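Side-chain contact in stage II sporulation protein SA (Bacillus subtilis, PDB 3O6Q), which acts as the toxin of a type II toxin-antitoxin system, causing cell death during sporulation unless neutralised by its cognate antitoxin SpoIISB: residues A[133-136]-A[137-141]. Sequence-based numbering, arbitrary orientation.
Sequences FDYL and LFTSL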
ATOM      1  N   PHE A 133      -5.901   6.594   4.521  1.00 33.89           N
ATOM      2  CA  PHE A 133      -5.193   5.364   4.261  1.00 33.26           C
ATOM      3  C   PHE A 133      -5.921   4.601   3.181  1.00 33.64           C
ATOM      4  O   PHE A 133      -5.317   4.012   2.259  1.00 33.59           O
ATOM      5  CB  PHE A 133      -5.127   4.490   5.514  1.00 37.54           C
ATOM      6  CG  PHE A 133      -4.041   4.878   6.509  1.00 39.66           C
ATOM      7  CD1 PHE A 133      -4.280   5.852   7.494  1.00 46.04           C
ATOM      8  CD2 PHE A 133      -2.804   4.233   6.494  1.00 41.27           C
ATOM      9  CE1 PHE A 133      -3.283   6.203   8.461  1.00 46.43           C
ATOM     10  CE2 PHE A 133      -1.785   4.564   7.425  1.00 44.31           C
ATOM     11  CZ  PHE A 133      -2.029   5.554   8.425  1.00 46.85           C
ATOM     12  N   ASP A 134      -7.233   4.604   3.275  1.00 32.97           N
ATOM     13  CA  ASP A 134      -8.031   3.911   2.283  1.00 33.76           C
ATOM     14  C   ASP A 134      -8.040   4.629   0.950  1.00 33.84           C
ATOM     15  O   ASP A 134      -7.960   4.016  -0.087  1.00 35.80           O
ATOM     16  CB  ASP A 134      -9.418   3.704   2.842  1.00 35.51           C
ATOM     17  CG  ASP A 134      -9.353   3.005   4.175  1.00 35.37           C
ATOM     18  OD1 ASP A 134      -8.906   1.854   4.179  1.00 33.63           O
ATOM     19  OD2 ASP A 134      -9.661   3.615   5.223  1.00 37.31           O
ATOM     20  N   TYR A 135      -8.063   5.944   0.989  1.00 34.55           N
ATOM     21  CA  TYR A 135      -7.809   6.720  -0.199  1.00 34.55           C
ATOM     22  C   TYR A 135      -6.534   6.219  -0.872  1.00 32.98           C
ATOM     23  O   TYR A 135      -6.501   5.962  -2.076  1.00 33.11           O
ATOM     24  CB  TYR A 135      -7.671   8.198   0.172  1.00 35.03           C
ATOM     25  CG  TYR A 135      -7.018   9.027  -0.880  1.00 35.78           C
ATOM     26  CD1 TYR A 135      -7.741   9.473  -1.962  1.00 36.94           C
ATOM     27  CD2 TYR A 135      -5.685   9.362  -0.801  1.00 35.66           C
ATOM     28  CE1 TYR A 135      -7.165  10.242  -2.932  1.00 38.50           C
ATOM     29  CE2 TYR A 135      -5.097  10.140  -1.776  1.00 37.20           C
ATOM     30  CZ  TYR A 135      -5.844  10.579  -2.850  1.00 38.32           C
ATOM     31  OH  TYR A 135      -5.289  11.369  -3.862  1.00 38.86           O
ATOM     32  N   LEU A 136      -5.479   6.067  -0.084  1.00 32.86           N
ATOM     33  CA  LEU A 136      -4.174   5.694  -0.642  1.00 31.43           C
ATOM     34  C   LEU A 136      -4.212   4.300  -1.231  1.00 32.24           C
ATOM     35  O   LEU A 136      -3.752   4.097  -2.330  1.00 33.63           O
ATOM     36  CB  LEU A 136      -3.087   5.847   0.417  1.00 30.21           C
ATOM     37  CG  LEU A 136      -2.803   7.336   0.766  1.00 31.29           C
ATOM     38  CD1 LEU A 136      -1.800   7.554   1.940  1.00 30.15           C
ATOM     39  CD2 LEU A 136      -2.336   8.094  -0.516  1.00 29.94           C
ATOM     40  N   LEU A 137      -4.795   3.345  -0.514  1.00 32.77           N
ATOM     41  CA  LEU A 137      -4.843   1.976  -0.998  1.00 31.96           C
ATOM     42  C   LEU A 137      -5.736   1.901  -2.213  1.00 33.13           C
ATOM     43  O   LEU A 137      -5.391   1.284  -3.220  1.00 33.59           O
ATOM     44  CB  LEU A 137      -5.367   1.026   0.072  1.00 34.47           C
ATOM     45  CG  LEU A 137      -4.385   0.710   1.195  1.00 36.55           C
ATOM     46  CD1 LEU A 137      -5.125  -0.016   2.299  1.00 38.56           C
ATOM     47  CD2 LEU A 137      -3.182  -0.085   0.650  1.00 35.15           C
ATOM     48  N   PHE A 138      -6.910   2.493  -2.133  1.00 31.48           N
ATOM     49  CA  PHE A 138      -7.814   2.311  -3.233  1.00 31.77           C
ATOM     50  C   PHE A 138      -7.411   3.078  -4.467  1.00 33.43           C
ATOM     51  O   PHE A 138      -7.641   2.594  -5.562  1.00 33.24           O
ATOM     52  CB  PHE A 138      -9.258   2.520  -2.795  1.00 34.34           C
ATOM     53  CG  PHE A 138      -9.794   1.316  -2.033  1.00 33.73           C
ATOM     54  CD1 PHE A 138     -10.398   0.276  -2.714  1.00 35.27           C
ATOM     55  CD2 PHE A 138      -9.562   1.168  -0.697  1.00 32.06           C
ATOM     56  CE1 PHE A 138     -10.815  -0.859  -2.044  1.00 36.31           C
ATOM     57  CE2 PHE A 138      -9.970   0.026  -0.027  1.00 34.70           C
ATOM     58  CZ  PHE A 138     -10.585  -0.984  -0.691  1.00 35.00           C
ATOM     59  N   THR A 139      -6.737   4.239  -4.318  1.00 34.36           N
ATOM     60  CA  THR A 139      -6.214   4.913  -5.496  1.00 33.58           C
ATOM     61  C   THR A 139      -4.987   4.195  -6.061  1.00 31.81           C
ATOM     62  O   THR A 139      -4.824   4.128  -7.253  1.00 30.47           O
ATOM     63  CB  THR A 139      -5.971   6.413  -5.291  1.00 34.82           C
ATOM     64  OG1 THR A 139      -4.951   6.658  -4.285  1.00 36.74           O
ATOM     65  CG2 THR A 139      -7.265   7.050  -4.934  1.00 34.02           C
ATOM     66  N   SER A 140      -4.136   3.659  -5.208  1.00 32.23           N
ATOM     67  CA  SER A 140      -3.062   2.765  -5.654  1.00 35.09           C
ATOM     68  C   SER A 140      -3.539   1.703  -6.596  1.00 34.55           C
ATOM     69  O   SER A 140      -2.894   1.412  -7.594  1.00 38.08           O
ATOM     70  CB  SER A 140      -2.435   2.059  -4.457  1.00 38.43           C
ATOM     71  OG  SER A 140      -1.718   3.029  -3.689  1.00 45.12           O
ATOM     72  N   LEU A 141      -4.684   1.125  -6.298  1.00 33.34           N
ATOM     73  CA  LEU A 141      -5.205   0.041  -7.124  1.00 35.00           C
ATOM     74  C   LEU A 141      -5.631   0.514  -8.518  1.00 35.82           C
ATOM     75  O   LEU A 141      -5.437  -0.167  -9.516  1.00 38.25           O
ATOM     76  CB  LEU A 141      -6.412  -0.609  -6.427  1.00 35.22           C
ATOM     77  CG  LEU A 141      -6.230  -1.623  -5.320  1.00 34.15           C
ATOM     78  CD1 LEU A 141      -7.618  -1.807  -4.689  1.00 34.47           C
ATOM     79  CD2 LEU A 141      -5.687  -2.950  -5.904  1.00 36.75           C
TER
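One face of the Tyr135 ring receives the hydroxyl of Thr139, whose OG1 stands 4.2 Å above the ring plane, over its centre, while Thr139 CG2 lies 3.8 Å from Tyr135 CE1. At the Phe138 ring it is the edge that counts: Asp134 O lies in the ring plane, 3.3 Å from Phe138 CD2. The two pairs illustrate how residues one helical turn apart (i to i+4) can meet, the first side chain to side chain, the second ring edge to main-chain carbonyl, here in the C-terminal helix 132-148 of the toxin's domain, predicted to be cytoplasmic.

Regular i to i+4 backbone bonds run through the segment, the straightest from Phe138 N to Asp134 O (N-H...O 167°). Ser140 adds a side-chain bond of its own: with OG beside the backbone N (chi1 -69°), it turns back to Leu136 O at 2.7 Å. Ser140 N reaches that oxygen from the opposite face of the carbonyl plane, so two donors grip it. Thr139 differs. Its OG1 sits between the backbone N and the carbonyl carbon (chi1 64°), 2.8 Å from Tyr135 O, but Gln30 OE1 of the second subunit competes for its single proton, and the geometry leaves the choice open. Leu137 packs on Leu26 and Tyr29 of helix 7-35, whereas Phe138 fits against helix 45-61 and Leu124 of strand 118-125. Near the start of the helix, Asp134 is held by a salt bridge to Arg25 and hydrogen bonds from Tyr22 and Thr131 N, an environment that would probably favour its charged form.

The chemistry thus implies a division of labour: Ser140 satisfies its buried hydroxyl within the helix, while Thr139 and Tyr135, whose OH bonds to the backbone of another protein's chain, turn polar groups to the assembly's interfaces.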